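Local coordinates for protein dephospho-CoA kinase (Campylobacter jejuni subsp. jejuni serotype O:2, PDB 4ZO4) that probably catalyses the last step of coenzyme A biosynthesis, the ATP-dependent phosphorylation of the 3'-hydroxyl group of dephospho-coenzyme A, at residues A[20-23]-A[24-28]; A[191-194]-A[195-199]; A[181-184]-A[185-189]. All coordinates share one frame; numbering follows the deposited sequence.

In the fold
Near the N terminus, contact 1 (20-28) runs along the later turns of helix 15-27 to its end; this helix follows strand 7-12, and its first turns hold the predicted ATP-binding residues. Much later, contact 3 (181-189) takes the chain from the loop after edge strand 177-179 into helix 185-200, and contact 2 (191-199) continues along that helix. All three are local; they follow in series, and none nests in or crosses another. The two helices meet: Phe-21 packs on Cys-192 and Ile-196, joining contacts 1 and 2, while Thr-20 touches Phe-188, joining contacts 1 and 3. The C-terminal helix is thus tied to the P-loop helix.

Contact 1: A[20-23]-A[24-28]; sequences TFIE and IANSL
Ile-24 N donates to Thr-20 O, and the next three residues repeat this i to i+4 step, so that 20-23 and 24-27 are successive turns of helix 15-27, which begins in the P-loop motif of this kinase fold. The first bond is the straightest of the four, with an N-H...O angle of 173°. The next, from Ala-25 N to Phe-21 O at 3.1 Å, is more bent, with an angle of 141°.

Thr-20 and Ile-24 run side by side in the same direction, and CG2 of Thr-20 lies 3.5 Å from CD1 of Ile-24. Thr-20 belongs to the predicted ATP site, and its OG1, turned away from this methyl pair, makes a weak hydrogen bond to Cys-16 O. On the buried side, Ala-25 CB approaches the Phe-21 ring obliquely, 4.4 Å from CE2. That ring also meets Phe-115 edge-to-face, which fits the helix against the central sheet.

Asn-26 folds back over the preceding turn: with CG anti to its own carbonyl carbon (chi1 -80°), its CG sits 3.4 Å from Ile-22 O. The amide end, ND2, has weak hydrogen bonds to Phe-30 O and Ser-32 OG, linking the end of the helix to strand 31-34. At the last turn Ile-24 O accepts two donors from the same face of its plane, the amide of Leu-28 and the hydroxyl of Ser-27, whose OG is 2.9 Å away.

Contact 2: A[191-194]-A[195-199]; sequences ECVK and VIQEI
Helix 185-200, the C-terminal helix of this P-loop kinase fold, passes through 191-199 as regular alpha-helix, with Val-195, Ile-196, Gln-197 and Glu-198 each donating its amide to the carbonyl four residues back. The bond from Ile-196 N to Cys-192 O is almost linear, 2.8 Å with an N-H...O angle of 177°. Around that same carbonyl the Ile-196 side chain lies close, its CG1 3.4 Å from Cys-192 O.

Facing the protein, Cys-192 and Ile-196 pack on Phe-21 of helix 15-27, while Glu-191 and Val-195 reach Ile-179 of the neighbouring edge strand. The Glu-191 chain bends at chi2 (60°), which swings the carboxylate across Val-195 and leaves OE2 3.7 Å from its CG2.

Toward solvent, the aliphatic part of Gln-197 lies against the preceding turn, with CG 4.2 Å from Val-193 CG1. Lys-194 is fully extended and Glu-198 is bent; NZ of Lys-194 is 6.2 Å from OE1 of Glu-198, and any attraction at that distance is probably weak and screened by solvent. Glu-198 OE2 makes a weak hydrogen bond to Asn-203 ND2. The backbone hydrogen bonds therefore define these two turns, with slight side-chain contacts such as that of Val-193 with Gln-197 added to them and no salt bridge between Lys-194 and Glu-198.

Contact 3: A[181-184]-A[185-189]; sequences NTNS and YADFR
Asn-181 lies across one face of the Phe-188 ring at the start of helix 185-200, just ahead of which Ser-184 forms an N-cap. The amide and ring planes are 33° apart, so the two flat groups are inclined to one another rather than stacked in parallel. Asn-181 CG stands 3.9 Å above the ring, offset toward its rim, and OD1 comes in over the root of the ring, 3.4 Å from Phe-188 CG. Asn-181 keeps CG anti to the backbone N (chi1 -176°), which carries the amide out from the loop to the aromatic side chain. The other end of that amide, ND2, has a weak hydrogen bond to Thr-138 OG1. Phe-188 also touches Ile-136 of strand 132-136 and Thr-20, a residue of the predicted ATP site, so the turn places this ring beside the P-loop helix.

At the cap, the Ser-184 hydroxyl is folded in between the backbone N and the carbonyl carbon (chi1 69°), and from there OG accepts a weak but fairly straight bond from Asp-187 N at 3.3 Å. The carbonyl of the same serine receives Phe-188 N, the first i to i+4 bond of the helix. Asp-187 turns its carboxylate back toward the loop, where OD2 meets Asn-183 CB at 3.7 Å. Asn-183 OD1 accepts a hydrogen bond from the next amide, Ser-184 N, at 2.7 Å.

Contact 1: A[20-23]-A[24-28]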
ATOM      1  N   THR A  20     -18.820  22.462 -13.606  1.00 76.00           N
ATOM      2  CA  THR A  20     -19.911  23.413 -13.580  1.00 76.10           C
ATOM      3  C   THR A  20     -19.592  24.585 -12.644  1.00 75.99           C
ATOM      4  O   THR A  20     -19.746  25.742 -13.045  1.00 84.06           O
ATOM      5  CB  THR A  20     -21.218  22.737 -13.150  1.00 76.50           C
ATOM      6  OG1 THR A  20     -21.735  21.949 -14.232  1.00 70.81           O
ATOM      7  CG2 THR A  20     -22.248  23.781 -12.726  1.00 77.70           C
ATOM      8  N   PHE A  21     -19.138  24.301 -11.420  1.00 71.21           N
ATOM      9  CA  PHE A  21     -18.739  25.367 -10.497  1.00 72.02           C
ATOM     10  C   PHE A  21     -17.664  26.237 -11.102  1.00 72.58           C
ATOM     11  O   PHE A  21     -17.555  27.416 -10.764  1.00 74.25           O
ATOM     12  CB  PHE A  21     -18.210  24.831  -9.189  1.00 74.28           C
ATOM     13  CG  PHE A  21     -17.822  25.907  -8.217  1.00 74.24           C
ATOM     14  CD1 PHE A  21     -18.644  26.226  -7.158  1.00 77.22           C
ATOM     15  CD2 PHE A  21     -16.635  26.595  -8.358  1.00 74.85           C
ATOM     16  CE1 PHE A  21     -18.297  27.228  -6.269  1.00 75.18           C
ATOM     17  CE2 PHE A  21     -16.274  27.588  -7.468  1.00 71.02           C
ATOM     18  CZ  PHE A  21     -17.102  27.900  -6.420  1.00 72.34           C
ATOM     19  N   ILE A  22     -16.870  25.654 -11.991  1.00 76.09           N
ATOM     20  CA  ILE A  22     -15.823  26.400 -12.717  1.00 77.97           C
ATOM     21  C   ILE A  22     -16.344  27.161 -13.937  1.00 84.03           C
ATOM     22  O   ILE A  22     -15.909  28.288 -14.200  1.00 85.26           O
ATOM     23  CB  ILE A  22     -14.666  25.460 -13.110  1.00 78.41           C
ATOM     24  CG1 ILE A  22     -13.896  25.044 -11.834  1.00 74.11           C
ATOM     25  CG2 ILE A  22     -13.750  26.102 -14.152  1.00 82.22           C
ATOM     26  CD1 ILE A  22     -13.136  26.170 -11.155  1.00 70.87           C
ATOM     27  N   GLU A  23     -17.280  26.565 -14.672  1.00 89.26           N
ATOM     28  CA  GLU A  23     -17.915  27.259 -15.781  1.00 94.30           C
ATOM     29  C   GLU A  23     -18.591  28.534 -15.272  1.00 92.56           C
ATOM     30  O   GLU A  23     -18.460  29.600 -15.866  1.00 98.85           O
ATOM     31  CB  GLU A  23     -18.934  26.358 -16.473  1.00101.08           C
ATOM     32  CG  GLU A  23     -19.860  27.108 -17.416  1.00110.30           C
ATOM     33  CD  GLU A  23     -19.097  28.028 -18.362  1.00120.23           C
ATOM     34  OE1 GLU A  23     -18.295  27.511 -19.175  1.00128.01           O
ATOM     35  OE2 GLU A  23     -19.289  29.266 -18.293  1.00119.99           O
ATOM     36  N   ILE A  24     -19.297  28.409 -14.160  1.00 88.16           N
ATOM     37  CA  ILE A  24     -19.965  29.538 -13.518  1.00 86.13           C
ATOM     38  C   ILE A  24     -18.967  30.549 -12.910  1.00 90.77           C
ATOM     39  O   ILE A  24     -19.169  31.749 -12.990  1.00 88.47           O
ATOM     40  CB  ILE A  24     -20.978  29.012 -12.466  1.00 82.02           C
ATOM     41  CG1 ILE A  24     -22.144  28.301 -13.193  1.00 80.11           C
ATOM     42  CG2 ILE A  24     -21.475  30.128 -11.559  1.00 79.50           C
ATOM     43  CD1 ILE A  24     -22.869  27.234 -12.387  1.00 76.36           C
ATOM     44  N   ALA A  25     -17.877  30.073 -12.316  1.00 99.25           N
ATOM     45  CA  ALA A  25     -16.883  30.984 -11.745  1.00 93.40           C
ATOM     46  C   ALA A  25     -16.197  31.836 -12.829  1.00100.27           C
ATOM     47  O   ALA A  25     -15.884  33.017 -12.608  1.00106.41           O
ATOM     48  CB  ALA A  25     -15.862  30.194 -10.964  1.00 90.20           C
ATOM     49  N   ASN A  26     -15.955  31.233 -13.991  1.00 99.52           N
ATOM     50  CA  ASN A  26     -15.350  31.936 -15.113  1.00 99.09           C
ATOM     51  C   ASN A  26     -16.282  33.005 -15.607  1.00100.68           C
ATOM     52  O   ASN A  26     -15.901  34.176 -15.732  1.00 99.89           O
ATOM     53  CB  ASN A  26     -15.062  30.988 -16.279  1.00101.56           C
ATOM     54  CG  ASN A  26     -13.790  30.177 -16.094  1.00 95.07           C
ATOM     55  OD1 ASN A  26     -13.571  29.212 -16.811  1.00 96.49           O
ATOM     56  ND2 ASN A  26     -12.948  30.570 -15.147  1.00 95.76           N
ATOM     57  N   SER A  27     -17.516  32.601 -15.889  1.00101.21           N
ATOM     58  CA  SER A  27     -18.491  33.534 -16.446  1.00 93.48           C
ATOM     59  C   SER A  27     -18.603  34.725 -15.500  1.00 92.53           C
ATOM     60  O   SER A  27     -18.439  35.849 -15.919  1.00102.24           O
ATOM     61  CB  SER A  27     -19.822  32.844 -16.737  1.00 84.03           C
ATOM     62  OG  SER A  27     -20.417  32.324 -15.569  1.00 80.78           O
ATOM     63  N   LEU A  28     -18.757  34.474 -14.207  1.00 94.42           N
ATOM     64  CA  LEU A  28     -18.741  35.555 -13.203  1.00 92.20           C
ATOM     65  C   LEU A  28     -17.412  36.337 -13.083  1.00 89.18           C
ATOM     66  O   LEU A  28     -17.300  37.255 -12.260  1.00 82.13           O
ATOM     67  CB  LEU A  28     -19.141  34.995 -11.835  1.00 91.46           C
ATOM     68  CG  LEU A  28     -20.577  34.447 -11.718  1.00 94.32           C
ATOM     69  CD1 LEU A  28     -20.897  34.181 -10.253  1.00 94.17           C
ATOM     70  CD2 LEU A  28     -21.640  35.371 -12.328  1.00 96.21           C
TER

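Contact 2: A[191-194]-A[195-199]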
ATOM      1  N   GLU A 191     -26.722  27.667  -6.425  1.00 86.33           N
ATOM      2  CA  GLU A 191     -25.917  27.557  -5.208  1.00 90.59           C
ATOM      3  C   GLU A 191     -24.485  28.000  -5.464  1.00 84.49           C
ATOM      4  O   GLU A 191     -23.888  28.710  -4.652  1.00 82.79           O
ATOM      5  CB  GLU A 191     -25.959  26.125  -4.636  1.00 91.99           C
ATOM      6  CG  GLU A 191     -25.188  25.929  -3.322  1.00 98.01           C
ATOM      7  CD  GLU A 191     -25.693  26.790  -2.170  1.00106.54           C
ATOM      8  OE1 GLU A 191     -26.928  26.872  -1.992  1.00118.07           O
ATOM      9  OE2 GLU A 191     -24.860  27.376  -1.426  1.00105.55           O
ATOM     10  N   CYS A 192     -23.936  27.596  -6.598  1.00 82.88           N
ATOM     11  CA  CYS A 192     -22.609  28.048  -6.961  1.00 87.77           C
ATOM     12  C   CYS A 192     -22.538  29.565  -6.876  1.00 91.53           C
ATOM     13  O   CYS A 192     -21.649  30.123  -6.212  1.00 92.69           O
ATOM     14  CB  CYS A 192     -22.246  27.541  -8.349  1.00 87.18           C
ATOM     15  SG  CYS A 192     -22.135  25.730  -8.372  1.00 87.45           S
ATOM     16  N   VAL A 193     -23.514  30.220  -7.496  1.00 96.49           N
ATOM     17  CA  VAL A 193     -23.540  31.676  -7.551  1.00 96.47           C
ATOM     18  C   VAL A 193     -23.645  32.277  -6.137  1.00 93.06           C
ATOM     19  O   VAL A 193     -22.944  33.238  -5.819  1.00 86.28           O
ATOM     20  CB  VAL A 193     -24.657  32.203  -8.479  1.00 99.37           C
ATOM     21  CG1 VAL A 193     -24.581  33.724  -8.593  1.00105.33           C
ATOM     22  CG2 VAL A 193     -24.539  31.583  -9.865  1.00 98.19           C
ATOM     23  N   LYS A 194     -24.484  31.701  -5.282  1.00 89.28           N
ATOM     24  CA  LYS A 194     -24.573  32.170  -3.891  1.00 93.86           C
ATOM     25  C   LYS A 194     -23.204  32.116  -3.177  1.00 93.34           C
ATOM     26  O   LYS A 194     -22.817  33.068  -2.506  1.00 95.18           O
ATOM     27  CB  LYS A 194     -25.626  31.364  -3.119  1.00100.03           C
ATOM     28  CG  LYS A 194     -25.757  31.694  -1.633  1.00110.34           C
ATOM     29  CD  LYS A 194     -26.604  30.646  -0.908  1.00121.84           C
ATOM     30  CE  LYS A 194     -26.513  30.744   0.618  1.00132.41           C
ATOM     31  NZ  LYS A 194     -26.935  29.475   1.317  1.00132.28           N
ATOM     32  N   VAL A 195     -22.468  31.016  -3.336  1.00 91.16           N
ATOM     33  CA  VAL A 195     -21.147  30.872  -2.699  1.00 88.19           C
ATOM     34  C   VAL A 195     -20.129  31.807  -3.345  1.00 84.58           C
ATOM     35  O   VAL A 195     -19.434  32.535  -2.645  1.00 83.62           O
ATOM     36  CB  VAL A 195     -20.638  29.401  -2.745  1.00 90.00           C
ATOM     37  CG1 VAL A 195     -19.123  29.319  -2.591  1.00 86.38           C
ATOM     38  CG2 VAL A 195     -21.316  28.569  -1.653  1.00 87.01           C
ATOM     39  N   ILE A 196     -20.040  31.784  -4.669  1.00 78.96           N
ATOM     40  CA  ILE A 196     -19.105  32.650  -5.365  1.00 79.79           C
ATOM     41  C   ILE A 196     -19.316  34.117  -5.042  1.00 81.63           C
ATOM     42  O   ILE A 196     -18.354  34.862  -4.917  1.00 83.88           O
ATOM     43  CB  ILE A 196     -19.178  32.471  -6.877  1.00 82.27           C
ATOM     44  CG1 ILE A 196     -18.582  31.107  -7.268  1.00 78.97           C
ATOM     45  CG2 ILE A 196     -18.403  33.592  -7.566  1.00 83.71           C
ATOM     46  CD1 ILE A 196     -18.948  30.613  -8.662  1.00 78.91           C
ATOM     47  N   GLN A 197     -20.572  34.532  -4.926  1.00 85.89           N
ATOM     48  CA  GLN A 197     -20.898  35.852  -4.402  1.00 89.52           C
ATOM     49  C   GLN A 197     -20.355  36.050  -2.992  1.00 88.71           C
ATOM     50  O   GLN A 197     -19.663  37.019  -2.732  1.00 91.39           O
ATOM     51  CB  GLN A 197     -22.409  36.055  -4.353  1.00 96.98           C
ATOM     52  CG  GLN A 197     -23.090  36.305  -5.695  1.00100.26           C
ATOM     53  CD  GLN A 197     -24.552  36.713  -5.526  1.00102.42           C
ATOM     54  OE1 GLN A 197     -25.389  35.968  -4.970  1.00 91.73           O
ATOM     55  NE2 GLN A 197     -24.866  37.917  -6.004  1.00109.02           N
ATOM     56  N   GLU A 198     -20.679  35.134  -2.081  1.00 85.92           N
ATOM     57  CA  GLU A 198     -20.271  35.272  -0.675  1.00 85.70           C
ATOM     58  C   GLU A 198     -18.769  35.418  -0.556  1.00 89.25           C
ATOM     59  O   GLU A 198     -18.255  36.151   0.283  1.00 90.70           O
ATOM     60  CB  GLU A 198     -20.719  34.062   0.143  1.00 86.35           C
ATOM     61  CG  GLU A 198     -22.206  33.989   0.440  1.00 88.91           C
ATOM     62  CD  GLU A 198     -22.623  34.843   1.628  1.00 96.07           C
ATOM     63  OE1 GLU A 198     -23.146  34.246   2.603  1.00104.49           O
ATOM     64  OE2 GLU A 198     -22.433  36.092   1.586  1.00 87.44           O
ATOM     65  N   ILE A 199     -18.072  34.682  -1.404  1.00 92.25           N
ATOM     66  CA  ILE A 199     -16.652  34.834  -1.572  1.00 92.42           C
ATOM     67  C   ILE A 199     -16.311  36.185  -2.196  1.00 96.87           C
ATOM     68  O   ILE A 199     -15.376  36.852  -1.735  1.00103.85           O
ATOM     69  CB  ILE A 199     -16.114  33.696  -2.461  1.00 92.78           C
ATOM     70  CG1 ILE A 199     -15.914  32.432  -1.625  1.00 88.52           C
ATOM     71  CG2 ILE A 199     -14.812  34.098  -3.141  1.00 98.04           C
ATOM     72  CD1 ILE A 199     -15.618  31.193  -2.446  1.00 86.07           C
TER

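Contact 3: A[181-184]-A[185-189]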
ATOM      1  N   ASN A 181     -25.479  18.855  -3.418  1.00 87.01           N
ATOM      2  CA  ASN A 181     -25.739  18.724  -4.854  1.00 91.98           C
ATOM      3  C   ASN A 181     -26.708  17.582  -5.079  1.00 98.34           C
ATOM      4  O   ASN A 181     -26.483  16.694  -5.902  1.00100.19           O
ATOM      5  CB  ASN A 181     -24.439  18.456  -5.617  1.00 97.03           C
ATOM      6  CG  ASN A 181     -24.642  18.406  -7.122  1.00 98.52           C
ATOM      7  OD1 ASN A 181     -25.608  18.950  -7.638  1.00100.83           O
ATOM      8  ND2 ASN A 181     -23.719  17.754  -7.832  1.00100.88           N
ATOM      9  N   THR A 182     -27.790  17.612  -4.318  1.00104.85           N
ATOM     10  CA  THR A 182     -28.737  16.523  -4.290  1.00103.26           C
ATOM     11  C   THR A 182     -29.872  16.765  -5.256  1.00103.04           C
ATOM     12  O   THR A 182     -30.434  15.820  -5.803  1.00112.72           O
ATOM     13  CB  THR A 182     -29.317  16.350  -2.885  1.00105.92           C
ATOM     14  OG1 THR A 182     -28.256  16.002  -1.985  1.00113.88           O
ATOM     15  CG2 THR A 182     -30.354  15.244  -2.872  1.00114.39           C
ATOM     16  N   ASN A 183     -30.211  18.028  -5.475  1.00 97.94           N
ATOM     17  CA  ASN A 183     -31.411  18.353  -6.220  1.00 90.85           C
ATOM     18  C   ASN A 183     -31.054  18.548  -7.700  1.00 97.55           C
ATOM     19  O   ASN A 183     -30.002  18.080  -8.138  1.00 99.67           O
ATOM     20  CB  ASN A 183     -32.074  19.575  -5.587  1.00 81.86           C
ATOM     21  CG  ASN A 183     -33.571  19.619  -5.831  1.00 80.28           C
ATOM     22  OD1 ASN A 183     -34.020  20.011  -6.901  1.00 76.28           O
ATOM     23  ND2 ASN A 183     -34.341  19.237  -4.843  1.00 77.79           N
ATOM     24  N   SER A 184     -31.906  19.247  -8.454  1.00 99.40           N
ATOM     25  CA  SER A 184     -31.750  19.399  -9.904  1.00 98.99           C
ATOM     26  C   SER A 184     -30.518  20.189 -10.349  1.00105.55           C
ATOM     27  O   SER A 184     -29.851  20.846  -9.542  1.00117.91           O
ATOM     28  CB  SER A 184     -32.974  20.123 -10.462  1.00 95.31           C
ATOM     29  OG  SER A 184     -32.988  21.472 -10.029  1.00 87.61           O
ATOM     30  N   TYR A 185     -30.262  20.147 -11.656  1.00104.22           N
ATOM     31  CA  TYR A 185     -29.172  20.904 -12.283  1.00106.20           C
ATOM     32  C   TYR A 185     -29.264  22.361 -11.886  1.00 98.35           C
ATOM     33  O   TYR A 185     -28.323  22.957 -11.356  1.00100.59           O
ATOM     34  CB  TYR A 185     -29.281  20.819 -13.812  1.00114.75           C
ATOM     35  CG  TYR A 185     -28.053  20.291 -14.513  1.00123.78           C
ATOM     36  CD1 TYR A 185     -28.129  19.151 -15.323  1.00125.12           C
ATOM     37  CD2 TYR A 185     -26.822  20.926 -14.378  1.00127.54           C
ATOM     38  CE1 TYR A 185     -27.014  18.660 -15.975  1.00119.12           C
ATOM     39  CE2 TYR A 185     -25.702  20.440 -15.028  1.00126.87           C
ATOM     40  CZ  TYR A 185     -25.807  19.305 -15.824  1.00122.67           C
ATOM     41  OH  TYR A 185     -24.701  18.814 -16.480  1.00130.80           O
ATOM     42  N   ALA A 186     -30.442  22.907 -12.152  1.00102.58           N
ATOM     43  CA  ALA A 186     -30.734  24.333 -12.039  1.00 91.25           C
ATOM     44  C   ALA A 186     -30.429  24.837 -10.646  1.00 88.27           C
ATOM     45  O   ALA A 186     -29.760  25.853 -10.460  1.00 87.31           O
ATOM     46  CB  ALA A 186     -32.201  24.558 -12.365  1.00 87.03           C
ATOM     47  N   ASP A 187     -30.948  24.103  -9.672  1.00 85.44           N
ATOM     48  CA  ASP A 187     -30.761  24.431  -8.270  1.00 88.54           C
ATOM     49  C   ASP A 187     -29.271  24.385  -7.894  1.00 89.43           C
ATOM     50  O   ASP A 187     -28.783  25.222  -7.143  1.00 85.63           O
ATOM     51  CB  ASP A 187     -31.567  23.449  -7.426  1.00 91.27           C
ATOM     52  CG  ASP A 187     -31.708  23.882  -5.993  1.00 97.39           C
ATOM     53  OD1 ASP A 187     -32.333  24.940  -5.779  1.00105.55           O
ATOM     54  OD2 ASP A 187     -31.243  23.147  -5.078  1.00 99.55           O
ATOM     55  N   PHE A 188     -28.544  23.405  -8.419  1.00 92.34           N
ATOM     56  CA  PHE A 188     -27.120  23.326  -8.139  1.00 95.63           C
ATOM     57  C   PHE A 188     -26.413  24.576  -8.638  1.00 98.61           C
ATOM     58  O   PHE A 188     -25.602  25.152  -7.909  1.00105.25           O
ATOM     59  CB  PHE A 188     -26.495  22.075  -8.762  1.00 93.69           C
ATOM     60  CG  PHE A 188     -24.997  22.092  -8.765  1.00 87.76           C
ATOM     61  CD1 PHE A 188     -24.289  22.282  -7.578  1.00 89.18           C
ATOM     62  CD2 PHE A 188     -24.286  21.908  -9.948  1.00 88.16           C
ATOM     63  CE1 PHE A 188     -22.899  22.307  -7.567  1.00 83.24           C
ATOM     64  CE2 PHE A 188     -22.901  21.939  -9.948  1.00 85.40           C
ATOM     65  CZ  PHE A 188     -22.208  22.142  -8.753  1.00 83.98           C
ATOM     66  N   ARG A 189     -26.735  24.994  -9.860  1.00 91.34           N
ATOM     67  CA  ARG A 189     -26.113  26.186 -10.454  1.00101.03           C
ATOM     68  C   ARG A 189     -26.345  27.446  -9.625  1.00 97.48           C
ATOM     69  O   ARG A 189     -25.476  28.309  -9.560  1.00 99.73           O
ATOM     70  CB  ARG A 189     -26.644  26.473 -11.870  1.00111.84           C
ATOM     71  CG  ARG A 189     -26.659  25.286 -12.825  1.00116.75           C
ATOM     72  CD  ARG A 189     -26.768  25.705 -14.289  1.00113.18           C
ATOM     73  NE  ARG A 189     -27.013  24.518 -15.108  1.00116.33           N
ATOM     74  CZ  ARG A 189     -26.442  24.241 -16.280  1.00121.42           C
ATOM     75  NH1 ARG A 189     -25.561  25.066 -16.836  1.00119.45           N
ATOM     76  NH2 ARG A 189     -26.749  23.106 -16.899  1.00125.92           N
TER